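Local coordinates for ferritin like protein (Caulobacter vibrioides, PDB 3HL1) that is of unknown function but has a ferritin-like helical fold and probably binds metal, at residues A[35-40]-A[248-253]; A[45-50]-A[235-240]; A[110-115]-A[244-249]. All coordinates share one frame; numbering follows the deposited sequence. Where two conformers were deposited one is given.

Overall arrangement
The three contacts lie on the same side of the chain's centre. Helix 8-35 runs into 35-40, helix 42-67 carries 45-50, helix 112-121 begins within 110-115, and helix 233-242 carries 235-240 before the loop holding 244-253. Contact 1 and contact 3, whose centres are about 9 Å apart, share G248 and V249 of that loop; contact 2 lies about 16 Å from contact 1 and about 12 Å from contact 3. Along the chain contact 2 is nested inside the span closed by contact 1, whereas contacts 2 and 3 interleave. Helix 233-242 and its trailing loop thus pack against three earlier parts of the ferritin-like, all-helical protein.

Contact 1: A[35-40]-A[248-253]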
loop_
_atom_site.group_PDB
_atom_site.type_symbol
_atom_site.label_atom_id
_atom_site.label_comp_id
_atom_site.label_asym_id
_atom_site.label_seq_id
_atom_site.Cartn_x
_atom_site.Cartn_y
_atom_site.Cartn_z
ATOM N N SER A 35 -10.346 4.478 13.404
ATOM C CA SER A 35 -11.170 5.640 13.791
ATOM C C SER A 35 -12.652 5.329 13.916
ATOM O O SER A 35 -13.342 6.037 14.631
ATOM C CB SER A 35 -11.030 6.842 12.858
ATOM O OG SER A 35 -11.814 6.661 11.678
ATOM N N ILE A 36 -13.121 4.280 13.245
ATOM C CA ILE A 36 -14.499 3.931 13.208
ATOM C C ILE A 36 -14.822 3.212 14.502
ATOM O O ILE A 36 -14.281 2.159 14.777
ATOM C CB ILE A 36 -14.864 3.037 12.027
ATOM C CG1 ILE A 36 -14.445 3.753 10.728
ATOM C CG2 ILE A 36 -16.376 2.765 12.032
ATOM C CD1 ILE A 36 -14.450 2.857 9.437
ATOM N N LYS A 37 -15.720 3.793 15.284
ATOM C CA LYS A 37 -15.988 3.274 16.621
ATOM C C LYS A 37 -16.579 1.870 16.603
ATOM O O LYS A 37 -16.197 1.007 17.410
ATOM C CB LYS A 37 -16.911 4.232 17.390
ATOM C CG LYS A 37 -16.324 5.563 17.730
ATOM C CD LYS A 37 -17.300 6.393 18.612
ATOM C CE LYS A 37 -16.760 7.775 18.944
ATOM N NZ LYS A 37 -17.674 8.513 19.902
ATOM N N ASP A 38 -17.524 1.654 15.697
ATOM C CA ASP A 38 -18.230 0.385 15.591
ATOM C C ASP A 38 -17.662 -0.541 14.490
ATOM O O ASP A 38 -17.881 -0.334 13.297
ATOM C CB ASP A 38 -19.730 0.645 15.431
ATOM C CG ASP A 38 -20.558 -0.627 15.379
ATOM O OD1 ASP A 38 -20.017 -1.739 15.530
ATOM O OD2 ASP A 38 -21.786 -0.486 15.187
ATOM N N PRO A 39 -16.946 -1.598 14.907
ATOM C CA PRO A 39 -16.319 -2.491 13.939
ATOM C C PRO A 39 -17.258 -3.333 13.105
ATOM O O PRO A 39 -16.835 -3.923 12.111
ATOM C CB PRO A 39 -15.430 -3.400 14.804
ATOM C CG PRO A 39 -15.344 -2.759 16.127
ATOM C CD PRO A 39 -16.644 -2.019 16.289
ATOM N N THR A 40 -18.534 -3.401 13.475
ATOM C CA THR A 40 -19.480 -4.180 12.694
ATOM C C THR A 40 -20.012 -3.406 11.487
ATOM O O THR A 40 -20.779 -3.972 10.666
ATOM C CB THR A 40 -20.697 -4.641 13.568
ATOM O OG1 THR A 40 -21.449 -3.495 13.941
ATOM C CG2 THR A 40 -20.251 -5.374 14.859
ATOM N N GLY A 248 -20.059 6.644 13.450
ATOM C CA GLY A 248 -19.349 7.526 14.384
ATOM C C GLY A 248 -17.860 7.198 14.411
ATOM O O GLY A 248 -17.485 6.026 14.274
ATOM N N VAL A 249 -17.045 8.236 14.523
ATOM C CA VAL A 249 -15.602 8.092 14.571
ATOM C C VAL A 249 -15.033 8.735 15.838
ATOM O O VAL A 249 -15.616 9.678 16.411
ATOM C CB VAL A 249 -14.915 8.700 13.336
ATOM C CG1 VAL A 249 -15.505 8.055 12.039
ATOM C CG2 VAL A 249 -15.052 10.213 13.333
ATOM N N TYR A 250 -13.897 8.212 16.286
ATOM C CA TYR A 250 -13.177 8.824 17.343
ATOM C C TYR A 250 -12.669 10.165 16.874
ATOM O O TYR A 250 -12.439 10.416 15.698
ATOM C CB TYR A 250 -11.984 7.992 17.803
ATOM C CG TYR A 250 -12.359 6.701 18.385
ATOM C CD1 TYR A 250 -12.900 6.633 19.677
ATOM C CD2 TYR A 250 -12.208 5.522 17.659
ATOM C CE1 TYR A 250 -13.280 5.396 20.243
ATOM C CE2 TYR A 250 -12.602 4.304 18.200
ATOM C CZ TYR A 250 -13.144 4.257 19.492
ATOM O OH TYR A 250 -13.494 3.018 19.996
ATOM N N THR A 251 -12.522 11.035 17.845
ATOM C CA THR A 251 -12.014 12.359 17.642
ATOM C C THR A 251 -10.563 12.372 18.157
ATOM O O THR A 251 -10.206 11.671 19.109
ATOM C CB THR A 251 -12.953 13.350 18.399
ATOM O OG1 THR A 251 -12.701 14.670 17.940
ATOM C CG2 THR A 251 -12.713 13.242 19.880
ATOM N N GLY A 252 -9.691 13.121 17.499
ATOM C CA GLY A 252 -8.318 13.178 17.945
ATOM C C GLY A 252 -7.586 14.342 17.395
ATOM O O GLY A 252 -7.994 14.908 16.387
ATOM N N VAL A 253 -6.507 14.704 18.074
ATOM C CA VAL A 253 -5.610 15.745 17.617
ATOM C C VAL A 253 -4.317 15.135 17.166
ATOM O O VAL A 253 -3.862 14.130 17.702
ATOM C CB VAL A 253 -5.295 16.796 18.720
ATOM C CG1 VAL A 253 -6.545 17.566 19.085
ATOM C CG2 VAL A 253 -4.709 16.146 19.946
HETATM O O HOH W 1 -13.710 0.964 18.356
HETATM O O HOH W 2 -18.848 3.791 14.526
#
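I36 and V249 face each other through a single backbone bridge, their CA atoms 4.5 Å apart, with no regular strand on either side. Two hydrogen bonds flank them, Y250 N to S35 O at 2.8 Å and K37 N to G248 O at 3.0 Å, which makes I36 and V249 a non-hydrogen-bonded antiparallel pair. S35 O also receives a CA-H...O contact from V249 CA at 3.1 Å, presumably the weaker of its two interactions here. The Y250 ring lies against K37, whose CG sits 3.8 Å from the ring centroid, almost on the ring normal, a CH-pi contact over one face. The K37 chain stays extended beyond CG (chi3 -178°), which takes CE along the CD1 side of the ring to 3.4 Å from V249 O. The bridge fastens the turn between helix 8-35 and helix 42-67 of the ferritin-like fold to the long loop that follows helix 233-242. Two waters extend it: one links K37 O to Y250 OH, lying at the ring edge in its plane, and the other gives to G248 O at 2.6 Å while accepting from D38 N. Further along the same turn, D38 OD1 accepts from T40 N in an Asx turn. S35 OG touches V249 CG1 but has its polar partners in V32 O and L110 N, while L305 and W308 of helix 292-309 touch the Y250 side chain.

Contact 2: A[45-50]-A[235-240]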
loop_
_atom_site.group_PDB
_atom_site.type_symbol
_atom_site.label_atom_id
_atom_site.label_comp_id
_atom_site.label_asym_id
_atom_site.label_seq_id
_atom_site.Cartn_x
_atom_site.Cartn_y
_atom_site.Cartn_z
ATOM N N ARG A 45 -15.673 -3.023 7.798
ATOM C CA ARG A 45 -15.357 -4.321 7.198
ATOM C C ARG A 45 -14.825 -4.184 5.752
ATOM O O ARG A 45 -13.979 -4.964 5.321
ATOM C CB ARG A 45 -16.564 -5.258 7.314
ATOM C CG ARG A 45 -16.742 -5.825 8.774
ATOM C CD ARG A 45 -18.128 -5.576 9.389
ATOM N NE ARG A 45 -19.011 -6.751 9.467
ATOM C CZ ARG A 45 -19.119 -7.595 10.504
ATOM N NH1 ARG A 45 -18.367 -7.478 11.604
ATOM N NH2 ARG A 45 -19.985 -8.604 10.432
ATOM N N LEU A 46 -15.291 -3.187 5.013
ATOM C CA LEU A 46 -14.744 -2.932 3.678
ATOM C C LEU A 46 -13.284 -2.525 3.736
ATOM O O LEU A 46 -12.477 -3.017 2.966
ATOM C CB LEU A 46 -15.529 -1.860 2.919
ATOM C CG LEU A 46 -16.973 -2.201 2.473
ATOM C CD1 LEU A 46 -17.581 -0.970 1.718
ATOM C CD2 LEU A 46 -16.980 -3.490 1.607
ATOM N N ILE A 47 -12.964 -1.615 4.644
ATOM C CA ILE A 47 -11.590 -1.116 4.791
ATOM C C ILE A 47 -10.597 -2.158 5.330
ATOM O O ILE A 47 -9.447 -2.259 4.869
ATOM C CB ILE A 47 -11.554 0.183 5.629
ATOM C CG1 ILE A 47 -12.265 1.288 4.856
ATOM C CG2 ILE A 47 -10.081 0.631 5.920
ATOM C CD1 ILE A 47 -12.523 2.611 5.679
ATOM N N GLN A 48 -11.036 -2.908 6.329
ATOM C CA GLN A 48 -10.251 -3.970 6.892
ATOM C C GLN A 48 -9.805 -4.971 5.835
ATOM O O GLN A 48 -8.625 -5.301 5.752
ATOM C CB GLN A 48 -11.058 -4.646 7.982
ATOM C CG GLN A 48 -10.321 -5.700 8.722
ATOM C CD GLN A 48 -11.221 -6.339 9.753
ATOM O OE1 GLN A 48 -10.905 -6.335 10.923
ATOM N NE2 GLN A 48 -12.382 -6.800 9.326
ATOM N N ALA A 49 -10.715 -5.423 4.988
ATOM C CA ALA A 49 -10.372 -6.392 3.965
ATOM C C ALA A 49 -9.354 -5.763 2.998
ATOM O O ALA A 49 -8.370 -6.412 2.607
ATOM C CB ALA A 49 -11.642 -6.903 3.225
ATOM N N ALA A 50 -9.548 -4.479 2.676
ATOM C CA ALA A 50 -8.637 -3.753 1.785
ATOM C C ALA A 50 -7.226 -3.636 2.335
ATOM O O ALA A 50 -6.244 -3.797 1.604
ATOM C CB ALA A 50 -9.175 -2.308 1.453
ATOM N N GLN A 235 -13.893 0.635 -6.187
ATOM C CA GLN A 235 -15.344 0.519 -6.071
ATOM C C GLN A 235 -15.805 0.534 -4.600
ATOM O O GLN A 235 -16.714 1.275 -4.240
ATOM C CB GLN A 235 -15.802 -0.722 -6.829
ATOM C CG GLN A 235 -15.892 -0.498 -8.362
ATOM C CD GLN A 235 -14.643 -0.948 -9.169
ATOM O OE1 GLN A 235 -13.495 -0.603 -8.848
ATOM N NE2 GLN A 235 -14.890 -1.704 -10.251
ATOM N N ARG A 236 -15.150 -0.247 -3.754
ATOM C CA ARG A 236 -15.420 -0.258 -2.307
ATOM C C ARG A 236 -15.438 1.139 -1.697
ATOM O O ARG A 236 -16.343 1.495 -0.942
ATOM C CB ARG A 236 -14.294 -1.002 -1.559
ATOM C CG ARG A 236 -14.252 -2.495 -1.679
ATOM C CD ARG A 236 -13.001 -2.950 -0.925
ATOM N NE ARG A 236 -12.638 -4.323 -1.237
ATOM C CZ ARG A 236 -12.817 -5.358 -0.430
ATOM N NH1 ARG A 236 -13.342 -5.211 0.783
ATOM N NH2 ARG A 236 -12.449 -6.560 -0.847
ATOM N N PHE A 237 -14.383 1.907 -1.995
ATOM C CA PHE A 237 -14.176 3.232 -1.422
ATOM C C PHE A 237 -15.128 4.258 -2.003
ATOM O O PHE A 237 -15.600 5.107 -1.282
ATOM C CB PHE A 237 -12.702 3.694 -1.551
ATOM C CG PHE A 237 -11.683 2.747 -0.870
ATOM C CD1 PHE A 237 -12.054 1.915 0.190
ATOM C CD2 PHE A 237 -10.337 2.713 -1.298
ATOM C CE1 PHE A 237 -11.122 1.065 0.792
ATOM C CE2 PHE A 237 -9.424 1.863 -0.712
ATOM C CZ PHE A 237 -9.800 1.046 0.339
ATOM N N ASP A 238 -15.426 4.153 -3.296
ATOM C CA ASP A 238 -16.437 5.011 -3.914
ATOM C C ASP A 238 -17.816 4.733 -3.294
ATOM O O ASP A 238 -18.608 5.632 -3.084
ATOM C CB ASP A 238 -16.422 4.809 -5.421
ATOM C CG ASP A 238 -17.292 5.820 -6.160
ATOM O OD1 ASP A 238 -17.134 7.044 -5.940
ATOM O OD2 ASP A 238 -18.138 5.359 -6.950
ATOM N N PHE A 239 -18.082 3.477 -2.966
ATOM C CA PHE A 239 -19.301 3.108 -2.256
ATOM C C PHE A 239 -19.418 3.846 -0.926
ATOM O O PHE A 239 -20.446 4.450 -0.630
ATOM C CB PHE A 239 -19.340 1.602 -2.035
ATOM C CG PHE A 239 -20.505 1.145 -1.213
ATOM C CD1 PHE A 239 -21.742 0.873 -1.822
ATOM C CD2 PHE A 239 -20.371 0.950 0.154
ATOM C CE1 PHE A 239 -22.847 0.436 -1.060
ATOM C CE2 PHE A 239 -21.464 0.522 0.921
ATOM C CZ PHE A 239 -22.704 0.252 0.299
ATOM N N ILE A 240 -18.341 3.827 -0.144
ATOM C CA ILE A 240 -18.326 4.488 1.152
ATOM C C ILE A 240 -18.511 5.979 0.952
ATOM O O ILE A 240 -19.279 6.606 1.679
ATOM C CB ILE A 240 -17.014 4.204 1.954
ATOM C CG1 ILE A 240 -16.928 2.719 2.337
ATOM C CG2 ILE A 240 -16.933 5.073 3.203
ATOM C CD1 ILE A 240 -15.521 2.243 2.758
#
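L46 reaches from helix 42-67 toward helix 233-242, placing CD1 3.7 Å from F239 CD2 and 3.8 Å from I240 CG1. It meets F239 at about a right angle, whereas L46 and I240 lie alongside each other, pointing opposite ways. The side chains of I240 and I47 cross at roughly a right angle, I240 CD1 lying 4.0 Å from I47 CG1. One turn further along helix 42-67, the A50 methyl, CB, approaches F237 CZ at 3.6 Å and lies near CE1 of the same ring. The two helical segments run nearly antiparallel, at 156°, with axes 10.2 Å apart. R236 stretches toward helix 42-67, extended from CG to NE, and the turn at chi4 (-106°) swings NH1 to 3.4 Å from A49 CB, where it makes a weak, bent hydrogen bond of 3.2 Å to L46 O. Its NE is held by W231 O, and F239 meets W231 edge-to-face. M118 of helix 112-121 touches both I47 and F237, joining a third helix to this part of the ferritin-like fold. The pairing therefore rests mainly on apolar contact; the arginine adds a weak bond to a carbonyl that already accepts from A50 N, and the bond from NE to W231 O probably does more to orient the guanidinium beside helix 42-67.

Contact 3: A[110-115]-A[244-249]; sequences LDLTRV and PNWPGV
W246 CG stands anti to its own carbonyl carbon (chi1 -69°), and chi2 of 24° then turns the six-membered ring toward the start of helix 112-121, while L110 CG, opposite the backbone nitrogen (chi1 -178°), brings the leucine branch to meet it. The indole arrives edge-on to the D111 backbone, with CZ3 3.3 Å from D111 C. L110 crosses the indole obliquely, its CG 4.0 Å from W246 CE3, and V115 points back at the indole, with CG2 3.8 Å from W246 CH2. The other L110 contacts spread along the loop: the L110 and P247 side chains cross at about a right angle, L110 CD2 3.8 Å from P247 CD, and L110 CB meets V249 CG1. The tryptophan thus inserts where the loop after helix 233-242 passes the N-terminus of helix 112-121, and I240 of the preceding helix packs on both L110 and V115. At that terminus D111 is the N-cap, its OD1 accepting from R114 N at 2.9 Å. The R114 side chain curls back and grips the same carboxylate side-on, NE to OD1 and NH2 to OD2 (3.0 Å, through the syn lone pair), together a salt bridge. R114 NH1 turns to E106 O, and W246 NE1 makes a weak bond to M243 O. Ring edge against peptide backbone, and apolar side chains, make the contact; the D111 carboxylate serves the helix N-terminus, where R114 and the helix start would probably favour its negative charge.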
loop_
_atom_site.group_PDB
_atom_site.type_symbol
_atom_site.label_atom_id
_atom_site.label_comp_id
_atom_site.label_asym_id
_atom_site.label_seq_id
_atom_site.Cartn_x
_atom_site.Cartn_y
_atom_site.Cartn_z
ATOM N N LEU A 110 -12.246 8.397 9.409
ATOM C CA LEU A 110 -13.170 8.197 8.296
ATOM C C LEU A 110 -13.938 9.525 8.115
ATOM O O LEU A 110 -14.922 9.752 8.736
ATOM C CB LEU A 110 -14.135 7.066 8.593
ATOM C CG LEU A 110 -15.089 6.823 7.406
ATOM C CD1 LEU A 110 -14.314 6.123 6.245
ATOM C CD2 LEU A 110 -16.277 5.964 7.894
ATOM N N ASP A 111 -13.418 10.423 7.301
ATOM C CA ASP A 111 -14.139 11.647 6.935
ATOM C C ASP A 111 -14.030 11.826 5.424
ATOM O O ASP A 111 -13.323 11.075 4.749
ATOM C CB ASP A 111 -13.624 12.856 7.707
ATOM C CG ASP A 111 -12.116 13.124 7.483
ATOM O OD1 ASP A 111 -11.519 12.595 6.520
ATOM O OD2 ASP A 111 -11.526 13.888 8.274
ATOM N N LEU A 112 -14.723 12.802 4.882
ATOM C CA LEU A 112 -14.711 12.993 3.422
ATOM C C LEU A 112 -13.315 13.120 2.826
ATOM O O LEU A 112 -13.003 12.515 1.792
ATOM C CB LEU A 112 -15.585 14.196 3.046
ATOM C CG LEU A 112 -15.787 14.336 1.531
ATOM C CD1 LEU A 112 -16.346 13.035 0.906
ATOM C CD2 LEU A 112 -16.672 15.538 1.225
ATOM N N THR A 113 -12.484 13.918 3.477
ATOM C CA THR A 113 -11.118 14.159 3.046
ATOM C C THR A 113 -10.329 12.835 2.892
ATOM O O THR A 113 -9.644 12.633 1.897
ATOM C CB THR A 113 -10.361 15.095 4.039
ATOM O OG1 THR A 113 -11.027 16.363 4.095
ATOM C CG2 THR A 113 -8.901 15.365 3.551
ATOM N N ARG A 114 -10.441 11.953 3.881
ATOM C CA ARG A 114 -9.764 10.645 3.855
ATOM C C ARG A 114 -10.399 9.678 2.850
ATOM O O ARG A 114 -9.692 9.005 2.139
ATOM C CB ARG A 114 -9.709 10.012 5.244
ATOM C CG ARG A 114 -8.390 10.160 6.006
ATOM C CD ARG A 114 -7.764 11.574 5.929
ATOM N NE ARG A 114 -8.509 12.590 6.654
ATOM C CZ ARG A 114 -7.989 13.757 7.001
ATOM N NH1 ARG A 114 -6.731 14.064 6.760
ATOM N NH2 ARG A 114 -8.728 14.650 7.563
ATOM N N VAL A 115 -11.720 9.600 2.795
ATOM C CA VAL A 115 -12.370 8.711 1.829
ATOM C C VAL A 115 -12.098 9.175 0.408
ATOM O O VAL A 115 -11.762 8.366 -0.450
ATOM C CB VAL A 115 -13.869 8.576 2.119
ATOM C CG1 VAL A 115 -14.554 7.852 0.942
ATOM C CG2 VAL A 115 -13.979 7.775 3.445
ATOM N N PRO A 244 -25.191 7.639 2.620
ATOM C CA PRO A 244 -25.867 8.706 3.377
ATOM C C PRO A 244 -25.446 8.805 4.857
ATOM O O PRO A 244 -25.365 9.911 5.402
ATOM C CB PRO A 244 -27.361 8.350 3.263
ATOM C CG PRO A 244 -27.441 7.021 2.610
ATOM C CD PRO A 244 -26.104 6.537 2.240
ATOM N N ASN A 245 -25.187 7.675 5.504
ATOM C CA ASN A 245 -24.971 7.697 6.961
ATOM C C ASN A 245 -23.658 7.064 7.405
ATOM O O ASN A 245 -23.548 5.835 7.524
ATOM C CB ASN A 245 -26.135 7.008 7.671
ATOM C CG ASN A 245 -27.466 7.651 7.345
ATOM O OD1 ASN A 245 -27.766 8.766 7.800
ATOM N ND2 ASN A 245 -28.263 6.963 6.514
ATOM N N TRP A 246 -22.670 7.906 7.670
ATOM C CA TRP A 246 -21.336 7.398 8.043
ATOM C C TRP A 246 -21.324 7.070 9.507
ATOM O O TRP A 246 -21.982 7.751 10.278
ATOM C CB TRP A 246 -20.261 8.406 7.720
ATOM C CG TRP A 246 -20.070 8.565 6.250
ATOM C CD1 TRP A 246 -20.987 8.296 5.243
ATOM C CD2 TRP A 246 -18.926 9.099 5.606
ATOM N NE1 TRP A 246 -20.448 8.610 4.020
ATOM C CE2 TRP A 246 -19.184 9.104 4.216
ATOM C CE3 TRP A 246 -17.707 9.589 6.064
ATOM C CZ2 TRP A 246 -18.259 9.571 3.292
ATOM C CZ3 TRP A 246 -16.794 10.030 5.148
ATOM C CH2 TRP A 246 -17.078 10.035 3.775
ATOM N N PRO A 247 -20.587 6.017 9.897
ATOM C CA PRO A 247 -20.572 5.635 11.303
ATOM C C PRO A 247 -19.817 6.667 12.142
ATOM O O PRO A 247 -18.989 7.428 11.612
ATOM C CB PRO A 247 -19.825 4.290 11.293
ATOM C CG PRO A 247 -18.936 4.353 10.085
ATOM C CD PRO A 247 -19.745 5.132 9.069
ATOM N N GLY A 248 -20.059 6.644 13.450
ATOM C CA GLY A 248 -19.349 7.526 14.384
ATOM C C GLY A 248 -17.860 7.198 14.411
ATOM O O GLY A 248 -17.485 6.026 14.274
ATOM N N VAL A 249 -17.045 8.236 14.523
ATOM C CA VAL A 249 -15.602 8.092 14.571
ATOM C C VAL A 249 -15.033 8.735 15.838
ATOM O O VAL A 249 -15.616 9.678 16.411
ATOM C CB VAL A 249 -14.915 8.700 13.336
ATOM C CG1 VAL A 249 -15.505 8.055 12.039
ATOM C CG2 VAL A 249 -15.052 10.213 13.333
#